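Local atomic coordinates of glutamyl-tRNA(Gln) amidotransferase subunit B, mitochondrial (Saccharomyces cerevisiae, PDB entry 4N0H), a protein that belongs to the GatB/GatE family and forms the B subunit of a mitochondrial amidotransferase, assembled with subunit F and a further protein chain. Residues L24-K29 with V62-A67; N83-F88 with Y293-P298; Q87-H92 with Y285-E290; R109-G114 with L136-E141. One frame throughout, in Å; residues are numbered along the deposited sequence.

Contact 1: L24-K29 with V62-A67; sequences LNTKNK and VLNLEA
Thr-26 and Glu-66 bring their CA atoms to 6.5 Å, and Lys-29 and Asn-64 to 7.0 Å, where the irregular loop leaving strand 14-23 passes the start of helix 65-78. The motif is a helix N-cap held by a neighbouring loop. Asn-64 occupies the cap position, and its OD1 accepts from Glu-66 N at 2.9 Å, a capping bond. The same oxygen also accepts from Gln-122 of subunit F, so the cap faces another subunit too. The other end of the amide reaches back to the loop: Asn-64 ND2 donates to Lys-29 O over 2.9 Å, an almost straight bond (161°) with the acceptor lying in the amide plane. Cap and loop are thereby tied by one side chain that uses both its oxygen and its nitrogen.

Glu-66 forms the second tie. Its CG lies opposite the backbone N (chi1 -167°), the chain slides past Thr-26 in the opposite direction, and OE2 accepts from Lys-27 N at 3.2 Å, on the syn side but tilted out of the carboxylate plane. Thr-26 lays CG2 against Glu-66 CG, 3.8 Å away, while its OG1 donates to Asn-28 O of its own loop at 2.6 Å. Leu-24 CD1 rests on Ala-67 CB. A water joins the two ties, accepting from Asn-28 N and Asn-64 ND2 and donating to Glu-66 OE2 at 2.6 Å.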
loop_
_atom_site.group_PDB
_atom_site.type_symbol
_atom_site.label_atom_id
_atom_site.label_comp_id
_atom_site.label_asym_id
_atom_site.label_seq_id
_atom_site.Cartn_x
_atom_site.Cartn_y
_atom_site.Cartn_z
ATOM N N LEU B 24 20.817 -2.849 -15.267
ATOM C CA LEU B 24 21.954 -2.542 -14.407
ATOM C C LEU B 24 22.605 -3.823 -13.899
ATOM O O LEU B 24 21.920 -4.804 -13.610
ATOM C CB LEU B 24 21.519 -1.668 -13.228
ATOM C CG LEU B 24 20.941 -0.294 -13.580
ATOM C CD1 LEU B 24 20.764 0.545 -12.326
ATOM C CD2 LEU B 24 21.822 0.425 -14.595
ATOM N N ASN B 25 23.929 -3.822 -13.795
ATOM C CA ASN B 25 24.618 -4.976 -13.232
ATOM C C ASN B 25 24.975 -4.784 -11.760
ATOM O O ASN B 25 26.117 -4.974 -11.348
ATOM C CB ASN B 25 25.839 -5.387 -14.072
ATOM C CG ASN B 25 26.750 -4.225 -14.397
ATOM O OD1 ASN B 25 27.359 -4.182 -15.468
ATOM N ND2 ASN B 25 26.851 -3.271 -13.479
ATOM N N THR B 26 23.982 -4.386 -10.976
ATOM C CA THR B 26 24.101 -4.422 -9.529
ATOM C C THR B 26 24.170 -5.886 -9.125
ATOM O O THR B 26 23.700 -6.761 -9.858
ATOM C CB THR B 26 22.879 -3.776 -8.857
ATOM O OG1 THR B 26 21.692 -4.412 -9.334
ATOM C CG2 THR B 26 22.813 -2.290 -9.189
ATOM N N LYS B 27 24.759 -6.161 -7.967
ATOM C CA LYS B 27 24.863 -7.535 -7.492
ATOM C C LYS B 27 23.481 -8.151 -7.270
ATOM O O LYS B 27 23.231 -9.300 -7.641
ATOM C CB LYS B 27 25.682 -7.599 -6.204
ATOM C CG LYS B 27 25.918 -9.012 -5.695
ATOM C CD LYS B 27 26.805 -8.999 -4.463
ATOM C CE LYS B 27 26.247 -8.073 -3.394
ATOM N NZ LYS B 27 27.154 -7.967 -2.213
ATOM N N ASN B 28 22.585 -7.376 -6.672
ATOM C CA ASN B 28 21.247 -7.855 -6.361
ATOM C C ASN B 28 20.176 -7.026 -7.059
ATOM O O ASN B 28 20.496 -6.072 -7.761
ATOM C CB ASN B 28 21.042 -7.892 -4.845
ATOM C CG ASN B 28 22.023 -8.831 -4.162
ATOM O OD1 ASN B 28 22.406 -9.860 -4.727
ATOM N ND2 ASN B 28 22.447 -8.477 -2.955
ATOM N N LYS B 29 18.913 -7.400 -6.874
ATOM C CA LYS B 29 17.816 -6.795 -7.620
ATOM C C LYS B 29 17.395 -5.434 -7.072
ATOM O O LYS B 29 17.991 -4.932 -6.129
ATOM C CB LYS B 29 16.621 -7.737 -7.669
ATOM C CG LYS B 29 16.883 -9.025 -8.435
ATOM C CD LYS B 29 15.570 -9.773 -8.629
ATOM C CE LYS B 29 15.779 -11.160 -9.198
ATOM N NZ LYS B 29 14.453 -11.796 -9.443
ATOM N N VAL B 62 11.946 -3.033 -0.829
ATOM C CA VAL B 62 12.986 -2.220 -0.190
ATOM C C VAL B 62 14.024 -1.834 -1.245
ATOM O O VAL B 62 14.629 -2.703 -1.881
ATOM C CB VAL B 62 13.689 -2.967 0.962
ATOM C CG1 VAL B 62 14.821 -2.122 1.529
ATOM C CG2 VAL B 62 12.691 -3.344 2.061
ATOM N N LEU B 63 14.228 -0.534 -1.438
ATOM C CA LEU B 63 15.108 -0.055 -2.501
ATOM C C LEU B 63 16.581 -0.438 -2.310
ATOM O O LEU B 63 17.161 -0.246 -1.236
ATOM C CB LEU B 63 14.964 1.461 -2.681
ATOM C CG LEU B 63 15.799 2.083 -3.806
ATOM C CD1 LEU B 63 15.482 1.433 -5.141
ATOM C CD2 LEU B 63 15.568 3.591 -3.862
ATOM N N ASN B 64 17.166 -1.002 -3.366
ATOM C CA ASN B 64 18.590 -1.280 -3.421
ATOM C C ASN B 64 19.321 0.027 -3.713
ATOM O O ASN B 64 19.154 0.609 -4.785
ATOM C CB ASN B 64 18.872 -2.294 -4.531
ATOM C CG ASN B 64 20.326 -2.744 -4.572
ATOM O OD1 ASN B 64 21.229 -2.064 -4.078
ATOM N ND2 ASN B 64 20.556 -3.900 -5.172
ATOM N N LEU B 65 20.126 0.482 -2.759
ATOM C CA LEU B 65 20.802 1.771 -2.886
ATOM C C LEU B 65 21.877 1.783 -3.972
ATOM O O LEU B 65 22.266 2.844 -4.459
ATOM C CB LEU B 65 21.376 2.214 -1.538
ATOM C CG LEU B 65 20.332 2.379 -0.427
ATOM C CD1 LEU B 65 20.989 2.830 0.871
ATOM C CD2 LEU B 65 19.236 3.357 -0.834
ATOM N N GLU B 66 22.353 0.607 -4.363
ATOM C CA GLU B 66 23.338 0.537 -5.436
ATOM C C GLU B 66 22.761 1.062 -6.754
ATOM O O GLU B 66 23.488 1.612 -7.588
ATOM C CB GLU B 66 23.881 -0.888 -5.604
ATOM C CG GLU B 66 25.127 -0.964 -6.481
ATOM C CD GLU B 66 25.774 -2.338 -6.483
ATOM O OE1 GLU B 66 27.019 -2.403 -6.587
ATOM O OE2 GLU B 66 25.045 -3.351 -6.389
ATOM N N ALA B 67 21.453 0.901 -6.934
ATOM C CA ALA B 67 20.780 1.427 -8.118
ATOM C C ALA B 67 20.803 2.957 -8.132
ATOM O O ALA B 67 20.903 3.574 -9.194
ATOM C CB ALA B 67 19.347 0.911 -8.205
HETATM O O HOH W 1 23.308 -4.904 -5.233
#

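Contact 2: N83-F88 with Y293-P298; sequences NSISQF and YINLAP
Ser-86 and Ile-294 form a single antiparallel beta bridge, a hydrogen-bonded pair linking two otherwise irregular segments: the connection between strands 81-82 and 89-92, and the lead-in to helix 298-306. Ser-86 N donates to Ile-294 O at 3.0 Å, in the carbonyl plane and on a lone pair, and Ile-294 N returns a 2.7 Å bond to Ser-86 O. Beyond the bridge, a water accepts from Leu-296 N and lies within bonding distance of both Ser-84 O and Ile-294 O, carrying the connection on where direct bonds end. The bridging residues also pack against each other. Ser-86 OG, set between its own backbone N and carbonyl carbon (chi1 66°), comes to 3.2 Å from Ile-294 CB, and Ile-294 CD1 continues to Phe-88 CE1.

Tyr-293, Ile-85 and Asn-295 meet away from that side. Ile-85 splits its branches: CG2 makes an off-centre CH-pi contact with the Tyr-293 ring, 4.1 Å from its centroid, whereas CD1 crosses to Asn-295 CG at 3.6 Å. Asn-295 in turn touches subunit F, to which its OD1 is weakly bonded, and Leu-296 leans on helix 65-78. Gln-87 runs beside Tyr-293 in the same direction, its amide turned only 17° from the ring plane, with OE1 at the ring edge, 3.4 Å from CE1.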
loop_
_atom_site.group_PDB
_atom_site.type_symbol
_atom_site.label_atom_id
_atom_site.label_comp_id
_atom_site.label_asym_id
_atom_site.label_seq_id
_atom_site.Cartn_x
_atom_site.Cartn_y
_atom_site.Cartn_z
ATOM N N ASN B 83 16.958 15.123 -9.872
ATOM C CA ASN B 83 15.753 15.634 -9.232
ATOM C C ASN B 83 15.943 15.740 -7.721
ATOM O O ASN B 83 16.496 14.837 -7.096
ATOM C CB ASN B 83 14.563 14.727 -9.550
ATOM C CG ASN B 83 13.260 15.491 -9.670
ATOM O OD1 ASN B 83 13.123 16.593 -9.137
ATOM N ND2 ASN B 83 12.293 14.909 -10.372
ATOM N N SER B 84 15.493 16.849 -7.142
ATOM C CA SER B 84 15.590 17.046 -5.699
ATOM C C SER B 84 14.816 15.959 -4.968
ATOM O O SER B 84 15.273 15.418 -3.961
ATOM C CB SER B 84 15.055 18.424 -5.310
ATOM O OG SER B 84 13.730 18.596 -5.778
ATOM N N ILE B 85 13.640 15.640 -5.497
ATOM C CA ILE B 85 12.837 14.535 -5.002
ATOM C C ILE B 85 12.433 13.659 -6.179
ATOM O O ILE B 85 11.851 14.148 -7.147
ATOM C CB ILE B 85 11.542 15.033 -4.334
ATOM C CG1 ILE B 85 11.854 15.875 -3.094
ATOM C CG2 ILE B 85 10.639 13.862 -3.971
ATOM C CD1 ILE B 85 12.354 15.068 -1.922
ATOM N N SER B 86 12.749 12.373 -6.113
ATOM C CA SER B 86 12.141 11.431 -7.044
ATOM C C SER B 86 11.374 10.350 -6.285
ATOM O O SER B 86 11.550 10.173 -5.077
ATOM C CB SER B 86 13.160 10.844 -8.034
ATOM O OG SER B 86 14.123 10.031 -7.389
ATOM N N GLN B 87 10.502 9.649 -6.996
ATOM C CA GLN B 87 9.617 8.681 -6.372
ATOM C C GLN B 87 9.294 7.582 -7.364
ATOM O O GLN B 87 9.484 7.746 -8.574
ATOM C CB GLN B 87 8.317 9.358 -5.932
ATOM C CG GLN B 87 7.612 10.089 -7.060
ATOM C CD GLN B 87 6.154 10.401 -6.758
ATOM O OE1 GLN B 87 5.809 10.819 -5.650
ATOM N NE2 GLN B 87 5.288 10.190 -7.750
ATOM N N PHE B 88 8.811 6.459 -6.848
ATOM C CA PHE B 88 8.373 5.363 -7.692
ATOM C C PHE B 88 6.854 5.313 -7.745
ATOM O O PHE B 88 6.187 5.523 -6.734
ATOM C CB PHE B 88 8.930 4.036 -7.176
ATOM C CG PHE B 88 10.408 3.896 -7.359
ATOM C CD1 PHE B 88 11.284 4.295 -6.366
ATOM C CD2 PHE B 88 10.925 3.391 -8.539
ATOM C CE1 PHE B 88 12.650 4.174 -6.540
ATOM C CE2 PHE B 88 12.291 3.270 -8.718
ATOM C CZ PHE B 88 13.151 3.661 -7.719
ATOM N N TYR B 293 10.359 8.766 -0.607
ATOM C CA TYR B 293 10.926 9.574 -1.683
ATOM C C TYR B 293 12.435 9.368 -1.750
ATOM O O TYR B 293 13.072 9.076 -0.740
ATOM C CB TYR B 293 10.675 11.060 -1.432
ATOM C CG TYR B 293 9.236 11.509 -1.514
ATOM C CD1 TYR B 293 8.417 11.124 -2.567
ATOM C CD2 TYR B 293 8.702 12.337 -0.537
ATOM C CE1 TYR B 293 7.100 11.549 -2.639
ATOM C CE2 TYR B 293 7.392 12.765 -0.599
ATOM C CZ TYR B 293 6.594 12.371 -1.646
ATOM O OH TYR B 293 5.288 12.810 -1.690
ATOM N N ILE B 294 13.004 9.517 -2.941
ATOM C CA ILE B 294 14.448 9.622 -3.072
ATOM C C ILE B 294 14.810 11.089 -2.858
ATOM O O ILE B 294 14.490 11.933 -3.690
ATOM C CB ILE B 294 14.930 9.164 -4.465
ATOM C CG1 ILE B 294 14.708 7.661 -4.639
ATOM C CG2 ILE B 294 16.407 9.511 -4.684
ATOM C CD1 ILE B 294 15.144 7.136 -5.987
ATOM N N ASN B 295 15.454 11.386 -1.733
ATOM C CA ASN B 295 15.834 12.757 -1.396
ATOM C C ASN B 295 17.320 12.848 -1.083
ATOM O O ASN B 295 17.735 12.666 0.058
ATOM C CB ASN B 295 15.014 13.255 -0.205
ATOM C CG ASN B 295 15.284 14.712 0.126
ATOM O OD1 ASN B 295 15.934 15.430 -0.635
ATOM N ND2 ASN B 295 14.776 15.157 1.267
ATOM N N LEU B 296 18.123 13.127 -2.105
ATOM C CA LEU B 296 19.571 13.087 -1.963
ATOM C C LEU B 296 20.120 14.429 -1.493
ATOM O O LEU B 296 19.682 15.484 -1.949
ATOM C CB LEU B 296 20.210 12.681 -3.293
ATOM C CG LEU B 296 19.620 11.369 -3.827
ATOM C CD1 LEU B 296 20.062 11.102 -5.252
ATOM C CD2 LEU B 296 20.001 10.216 -2.918
ATOM N N ALA B 297 21.067 14.379 -0.562
ATOM C CA ALA B 297 21.725 15.589 -0.087
ATOM C C ALA B 297 22.726 16.034 -1.138
ATOM O O ALA B 297 23.224 15.209 -1.906
ATOM C CB ALA B 297 22.425 15.335 1.239
ATOM N N PRO B 298 23.010 17.344 -1.192
ATOM C CA PRO B 298 23.969 17.894 -2.154
ATOM C C PRO B 298 25.324 17.171 -2.172
ATOM O O PRO B 298 25.952 17.118 -3.228
ATOM C CB PRO B 298 24.148 19.351 -1.694
ATOM C CG PRO B 298 23.209 19.548 -0.518
ATOM C CD PRO B 298 22.248 18.407 -0.515
HETATM O O HOH W 2 16.739 13.319 -4.655
#

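Contact 3: Q87-H92 with Y285-E290; sequences QFDRKH and YMPDPE
Asp-288 OD2 is gripped twice by Arg-90, through NE at 2.8 Å in a salt bridge and weakly through NH2 at 3.2 Å, and a water lies close by. The guanidinium offers its edge, but NE meets OD2 from above the carboxylate plane, and the two flat groups are 64° apart. The pair lies just beyond a short antiparallel beta ladder between strands 89-92 and 286-287, at a margin of the large mixed sheet. Arg-90 and Met-286 are its hydrogen-bonded pair, with Arg-90 N donating to Met-286 O at 2.7 Å; Asp-288 N extends the pairing through a nearly straight bond (173°) to Phe-88 O.

Arg-90 is extended from CG to NE and runs alongside Met-286, whose chain bends at chi3 (69°) to bring CE against Arg-90 NH1. The Pro-289 and Arg-90 side chains cross at about a right angle, with Pro-289 CD 3.4 Å above one guanidinium face and offset toward the rim. Contacts in its plane and over one face would restrict the group's rotation, and NH1 and NH2 also bond to polar side chains of another protein chain. Lys-91 lays its aliphatic chain along Tyr-285, CB meeting CE2 at 3.6 Å, while the tyrosine ring stacks with His-107. Past the ladder the chain folds into an Asx turn, in which Asp-288 OD1 accepts from Glu-290 N at 2.9 Å.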
loop_
_atom_site.group_PDB
_atom_site.type_symbol
_atom_site.label_atom_id
_atom_site.label_comp_id
_atom_site.label_asym_id
_atom_site.label_seq_id
_atom_site.Cartn_x
_atom_site.Cartn_y
_atom_site.Cartn_z
ATOM N N GLN B 87 10.502 9.649 -6.996
ATOM C CA GLN B 87 9.617 8.681 -6.372
ATOM C C GLN B 87 9.294 7.582 -7.364
ATOM O O GLN B 87 9.484 7.746 -8.574
ATOM C CB GLN B 87 8.317 9.358 -5.932
ATOM C CG GLN B 87 7.612 10.089 -7.060
ATOM C CD GLN B 87 6.154 10.401 -6.758
ATOM O OE1 GLN B 87 5.809 10.819 -5.650
ATOM N NE2 GLN B 87 5.288 10.190 -7.750
ATOM N N PHE B 88 8.811 6.459 -6.848
ATOM C CA PHE B 88 8.373 5.363 -7.692
ATOM C C PHE B 88 6.854 5.313 -7.745
ATOM O O PHE B 88 6.187 5.523 -6.734
ATOM C CB PHE B 88 8.930 4.036 -7.176
ATOM C CG PHE B 88 10.408 3.896 -7.359
ATOM C CD1 PHE B 88 11.284 4.295 -6.366
ATOM C CD2 PHE B 88 10.925 3.391 -8.539
ATOM C CE1 PHE B 88 12.650 4.174 -6.540
ATOM C CE2 PHE B 88 12.291 3.270 -8.718
ATOM C CZ PHE B 88 13.151 3.661 -7.719
ATOM N N ASP B 89 6.315 5.027 -8.924
ATOM C CA ASP B 89 4.871 4.921 -9.107
ATOM C C ASP B 89 4.509 3.534 -9.616
ATOM O O ASP B 89 5.346 2.839 -10.183
ATOM C CB ASP B 89 4.375 5.978 -10.095
ATOM C CG ASP B 89 4.997 7.342 -9.848
ATOM O OD1 ASP B 89 5.800 7.791 -10.699
ATOM O OD2 ASP B 89 4.691 7.959 -8.800
ATOM N N ARG B 90 3.258 3.140 -9.410
ATOM C CA ARG B 90 2.768 1.849 -9.876
ATOM C C ARG B 90 2.080 1.981 -11.231
ATOM O O ARG B 90 1.135 2.757 -11.386
ATOM C CB ARG B 90 1.791 1.256 -8.860
ATOM C CG ARG B 90 2.402 1.052 -7.488
ATOM C CD ARG B 90 1.399 0.466 -6.511
ATOM N NE ARG B 90 2.020 0.172 -5.224
ATOM C CZ ARG B 90 1.355 -0.283 -4.165
ATOM N NH1 ARG B 90 0.051 -0.498 -4.246
ATOM N NH2 ARG B 90 1.995 -0.529 -3.029
ATOM N N LYS B 91 2.567 1.221 -12.206
ATOM C CA LYS B 91 1.976 1.169 -13.535
ATOM C C LYS B 91 1.208 -0.142 -13.638
ATOM O O LYS B 91 1.817 -1.209 -13.690
ATOM C CB LYS B 91 3.075 1.238 -14.599
ATOM C CG LYS B 91 2.595 1.082 -16.038
ATOM C CD LYS B 91 3.783 1.073 -16.999
ATOM C CE LYS B 91 3.339 0.985 -18.450
ATOM N NZ LYS B 91 4.509 1.073 -19.377
ATOM N N HIS B 92 -0.120 -0.062 -13.660
ATOM C CA HIS B 92 -0.968 -1.245 -13.494
ATOM C C HIS B 92 -1.355 -1.940 -14.806
ATOM O O HIS B 92 -1.852 -1.295 -15.734
ATOM C CB HIS B 92 -2.255 -0.887 -12.736
ATOM C CG HIS B 92 -2.034 -0.397 -11.336
ATOM N ND1 HIS B 92 -1.954 0.943 -11.020
ATOM C CD2 HIS B 92 -1.901 -1.067 -10.167
ATOM C CE1 HIS B 92 -1.773 1.077 -9.716
ATOM N NE2 HIS B 92 -1.732 -0.129 -9.177
ATOM N N TYR B 285 -1.508 5.170 -13.076
ATOM C CA TYR B 285 -0.279 5.506 -12.361
ATOM C C TYR B 285 -0.586 6.072 -10.979
ATOM O O TYR B 285 -1.310 7.055 -10.846
ATOM C CB TYR B 285 0.549 6.521 -13.147
ATOM C CG TYR B 285 1.132 5.999 -14.444
ATOM C CD1 TYR B 285 0.591 6.370 -15.668
ATOM C CD2 TYR B 285 2.235 5.149 -14.444
ATOM C CE1 TYR B 285 1.123 5.911 -16.857
ATOM C CE2 TYR B 285 2.774 4.683 -15.631
ATOM C CZ TYR B 285 2.212 5.068 -16.834
ATOM O OH TYR B 285 2.737 4.609 -18.019
ATOM N N MET B 286 -0.035 5.431 -9.958
ATOM C CA MET B 286 -0.232 5.842 -8.576
ATOM C C MET B 286 1.117 5.857 -7.889
ATOM O O MET B 286 1.838 4.863 -7.933
ATOM C CB MET B 286 -1.156 4.852 -7.855
ATOM C CG MET B 286 -1.525 5.259 -6.433
ATOM S SD MET B 286 -2.511 4.010 -5.563
ATOM C CE MET B 286 -1.302 2.712 -5.340
ATOM N N PRO B 287 1.473 6.985 -7.260
ATOM C CA PRO B 287 2.709 7.001 -6.471
ATOM C C PRO B 287 2.669 5.877 -5.444
ATOM O O PRO B 287 1.625 5.678 -4.816
ATOM C CB PRO B 287 2.652 8.357 -5.773
ATOM C CG PRO B 287 1.847 9.212 -6.695
ATOM C CD PRO B 287 0.798 8.293 -7.257
ATOM N N ASP B 288 3.761 5.133 -5.299
ATOM C CA ASP B 288 3.771 4.032 -4.349
ATOM C C ASP B 288 3.563 4.560 -2.931
ATOM O O ASP B 288 4.228 5.503 -2.511
ATOM C CB ASP B 288 5.059 3.221 -4.440
ATOM C CG ASP B 288 4.970 1.915 -3.683
ATOM O OD1 ASP B 288 5.281 1.903 -2.472
ATOM O OD2 ASP B 288 4.582 0.901 -4.297
ATOM N N PRO B 289 2.607 3.970 -2.200
ATOM C CA PRO B 289 2.270 4.465 -0.862
ATOM C C PRO B 289 3.227 3.988 0.227
ATOM O O PRO B 289 3.128 4.469 1.355
ATOM C CB PRO B 289 0.862 3.910 -0.628
ATOM C CG PRO B 289 0.785 2.690 -1.481
ATOM C CD PRO B 289 1.655 2.950 -2.683
ATOM N N GLU B 290 4.142 3.080 -0.104
ATOM C CA GLU B 290 5.070 2.527 0.885
ATOM C C GLU B 290 6.497 3.063 0.780
ATOM O O GLU B 290 7.141 3.339 1.792
ATOM C CB GLU B 290 5.110 1.003 0.784
ATOM C CG GLU B 290 3.806 0.321 1.120
ATOM C CD GLU B 290 3.992 -1.159 1.390
ATOM O OE1 GLU B 290 4.558 -1.859 0.520
ATOM O OE2 GLU B 290 3.589 -1.618 2.481
HETATM O O HOH W 3 4.718 -0.779 -2.133
#

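Contact 4: R109-G114 with L136-E141; sequences RPFARG and LQLQIE
Phe-111 drives its ring in beside Ile-140 and Leu-138. One ortho carbon, CD2, meets Ile-140 CD1 at 3.9 Å, and the other, CD1, lies 4.3 Å from Leu-138 CD2, so the ring fits over the notch between the two aliphatic tips and approaches both obliquely. Its CG stands anti to the backbone N (chi1 -174°), which carries the ring out from the strand toward helix 65-78, where Ala-71 and Ser-75 also touch it. Ala-112 adds a smaller bump on this face: its CB sits 4.1 Å from Leu-138 CB, and Leu-138 itself presses on Leu-74 of the same helix.

The antiparallel pair of strands 102-120 and 130-142 carries a classic beta bulge here, in which Phe-111 and Ala-112 both face Leu-138. Ala-112 and Leu-138 are a hydrogen-bonded pair: Leu-138 N donates to Ala-112 O at 3.0 Å, but the return bond to Leu-138 O is weak. Further along, Gly-114 N reaches Leu-136 O at 3.1 Å from above the carbonyl plane.

Pro-110 packs toward Gln-137 and Gln-139. Its CB lies against Leu-138 O and touches Gln-139 CG at 3.7 Å, and the ring crosses Gln-137 at about a right angle. On the sheet face opposite Ala-112, Arg-113 packs its CG on Gln-137 CB at 4.1 Å; beyond that, the bend at chi3 (-83°) turns the guanidinium away, where NH2 makes a weak hydrogen bond with Asn-83 OD1.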
loop_
_atom_site.group_PDB
_atom_site.type_symbol
_atom_site.label_atom_id
_atom_site.label_comp_id
_atom_site.label_asym_id
_atom_site.label_seq_id
_atom_site.Cartn_x
_atom_site.Cartn_y
_atom_site.Cartn_z
ATOM N N ARG B 109 7.913 11.578 -11.287
ATOM C CA ARG B 109 9.128 12.243 -10.823
ATOM C C ARG B 109 10.368 11.398 -11.106
ATOM O O ARG B 109 10.793 10.604 -10.270
ATOM C CB ARG B 109 9.037 12.556 -9.326
ATOM C CG ARG B 109 7.827 13.397 -8.934
ATOM C CD ARG B 109 8.009 14.006 -7.554
ATOM N NE ARG B 109 9.245 14.786 -7.477
ATOM C CZ ARG B 109 9.347 16.064 -7.832
ATOM N NH1 ARG B 109 8.285 16.715 -8.290
ATOM N NH2 ARG B 109 10.511 16.691 -7.729
ATOM N N PRO B 110 10.953 11.575 -12.296
ATOM C CA PRO B 110 12.124 10.804 -12.725
ATOM C C PRO B 110 13.369 11.159 -11.915
ATOM O O PRO B 110 13.426 12.231 -11.303
ATOM C CB PRO B 110 12.292 11.209 -14.196
ATOM C CG PRO B 110 11.647 12.556 -14.293
ATOM C CD PRO B 110 10.494 12.514 -13.333
ATOM N N PHE B 111 14.344 10.253 -11.908
ATOM C CA PHE B 111 15.581 10.446 -11.157
ATOM C C PHE B 111 16.342 11.703 -11.586
ATOM O O PHE B 111 16.864 12.431 -10.746
ATOM C CB PHE B 111 16.493 9.217 -11.285
ATOM C CG PHE B 111 17.725 9.285 -10.414
ATOM C CD1 PHE B 111 18.928 9.760 -10.921
ATOM C CD2 PHE B 111 17.673 8.889 -9.087
ATOM C CE1 PHE B 111 20.058 9.828 -10.120
ATOM C CE2 PHE B 111 18.801 8.952 -8.279
ATOM C CZ PHE B 111 19.992 9.426 -8.794
ATOM N N ALA B 112 16.412 11.942 -12.892
ATOM C CA ALA B 112 17.129 13.095 -13.430
ATOM C C ALA B 112 16.483 13.614 -14.704
ATOM O O ALA B 112 15.747 12.898 -15.383
ATOM C CB ALA B 112 18.594 12.746 -13.689
ATOM N N ARG B 113 16.766 14.870 -15.022
ATOM C CA ARG B 113 16.278 15.472 -16.253
ATOM C C ARG B 113 17.396 16.258 -16.928
ATOM O O ARG B 113 18.374 16.654 -16.284
ATOM C CB ARG B 113 15.079 16.379 -15.973
ATOM C CG ARG B 113 13.791 15.625 -15.659
ATOM C CD ARG B 113 12.671 16.575 -15.250
ATOM N NE ARG B 113 12.740 16.940 -13.835
ATOM C CZ ARG B 113 12.160 18.017 -13.310
ATOM N NH1 ARG B 113 11.474 18.850 -14.082
ATOM N NH2 ARG B 113 12.272 18.268 -12.012
ATOM N N GLY B 114 17.252 16.476 -18.230
ATOM C CA GLY B 114 18.253 17.204 -18.986
ATOM C C GLY B 114 19.487 16.360 -19.227
ATOM O O GLY B 114 19.464 15.139 -19.059
ATOM N N LEU B 136 16.008 13.919 -22.384
ATOM C CA LEU B 136 14.789 14.387 -21.737
ATOM C C LEU B 136 14.854 14.044 -20.255
ATOM O O LEU B 136 14.805 14.925 -19.394
ATOM C CB LEU B 136 13.561 13.720 -22.366
ATOM C CG LEU B 136 12.188 14.407 -22.349
ATOM C CD1 LEU B 136 11.113 13.419 -22.779
ATOM C CD2 LEU B 136 11.833 15.016 -21.003
ATOM N N GLN B 137 14.963 12.752 -19.963
ATOM C CA GLN B 137 14.958 12.288 -18.585
ATOM C C GLN B 137 15.572 10.902 -18.420
ATOM O O GLN B 137 15.858 10.201 -19.394
ATOM C CB GLN B 137 13.532 12.285 -18.037
ATOM C CG GLN B 137 12.606 11.328 -18.760
ATOM C CD GLN B 137 11.159 11.525 -18.370
ATOM O OE1 GLN B 137 10.448 10.566 -18.084
ATOM N NE2 GLN B 137 10.712 12.778 -18.360
ATOM N N LEU B 138 15.738 10.517 -17.161
ATOM C CA LEU B 138 16.422 9.297 -16.781
ATOM C C LEU B 138 15.587 8.675 -15.663
ATOM O O LEU B 138 15.328 9.330 -14.657
ATOM C CB LEU B 138 17.809 9.683 -16.275
ATOM C CG LEU B 138 18.983 8.720 -16.200
ATOM C CD1 LEU B 138 20.269 9.514 -16.386
ATOM C CD2 LEU B 138 18.989 8.001 -14.866
ATOM N N GLN B 139 15.141 7.432 -15.845
ATOM C CA GLN B 139 14.238 6.794 -14.879
ATOM C C GLN B 139 14.739 5.428 -14.411
ATOM O O GLN B 139 15.277 4.655 -15.198
ATOM C CB GLN B 139 12.838 6.614 -15.482
ATOM C CG GLN B 139 12.111 7.902 -15.826
ATOM C CD GLN B 139 10.721 7.652 -16.393
ATOM O OE1 GLN B 139 10.372 6.524 -16.746
ATOM N NE2 GLN B 139 9.916 8.709 -16.472
ATOM N N ILE B 140 14.541 5.128 -13.130
ATOM C CA ILE B 140 14.826 3.794 -12.609
ATOM C C ILE B 140 13.522 3.008 -12.578
ATOM O O ILE B 140 12.496 3.527 -12.135
ATOM C CB ILE B 140 15.406 3.855 -11.184
ATOM C CG1 ILE B 140 16.694 4.681 -11.162
ATOM C CG2 ILE B 140 15.653 2.449 -10.640
ATOM C CD1 ILE B 140 17.109 5.122 -9.767
ATOM N N GLU B 141 13.549 1.766 -13.052
ATOM C CA GLU B 141 12.343 0.941 -13.021
ATOM C C GLU B 141 12.617 -0.562 -12.965
ATOM O O GLU B 141 13.728 -1.014 -13.244
ATOM C CB GLU B 141 11.437 1.267 -14.211
ATOM C CG GLU B 141 12.057 0.996 -15.560
ATOM C CD GLU B 141 11.158 1.435 -16.699
ATOM O OE1 GLU B 141 11.188 0.788 -17.766
ATOM O OE2 GLU B 141 10.419 2.428 -16.520
#

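All four contacts are largely buried, but contact 4 lies nearest the centre of the chain, about 10 Å between centres, and no other protein chain touches it. It rests on strand pairing and apolar packing against helix 65-78, whose start contact 1 caps with polar groups. Contacts 2 and 3 share Gln-87 and Phe-88, one a lone bridge, the other a ladder flanked by a salt bridge. Contacts 1 and 2 border subunit F, and contact 3 meets, through polar groups, a further chain that also brushes contact 1 at Val-62. Leu-63 CD2 packs on Phe-88 CE1 at 4.0 Å, joining contact 1 to that shared segment, while Arg-109 NE bonds Ile-85 O between contacts 2 and 4.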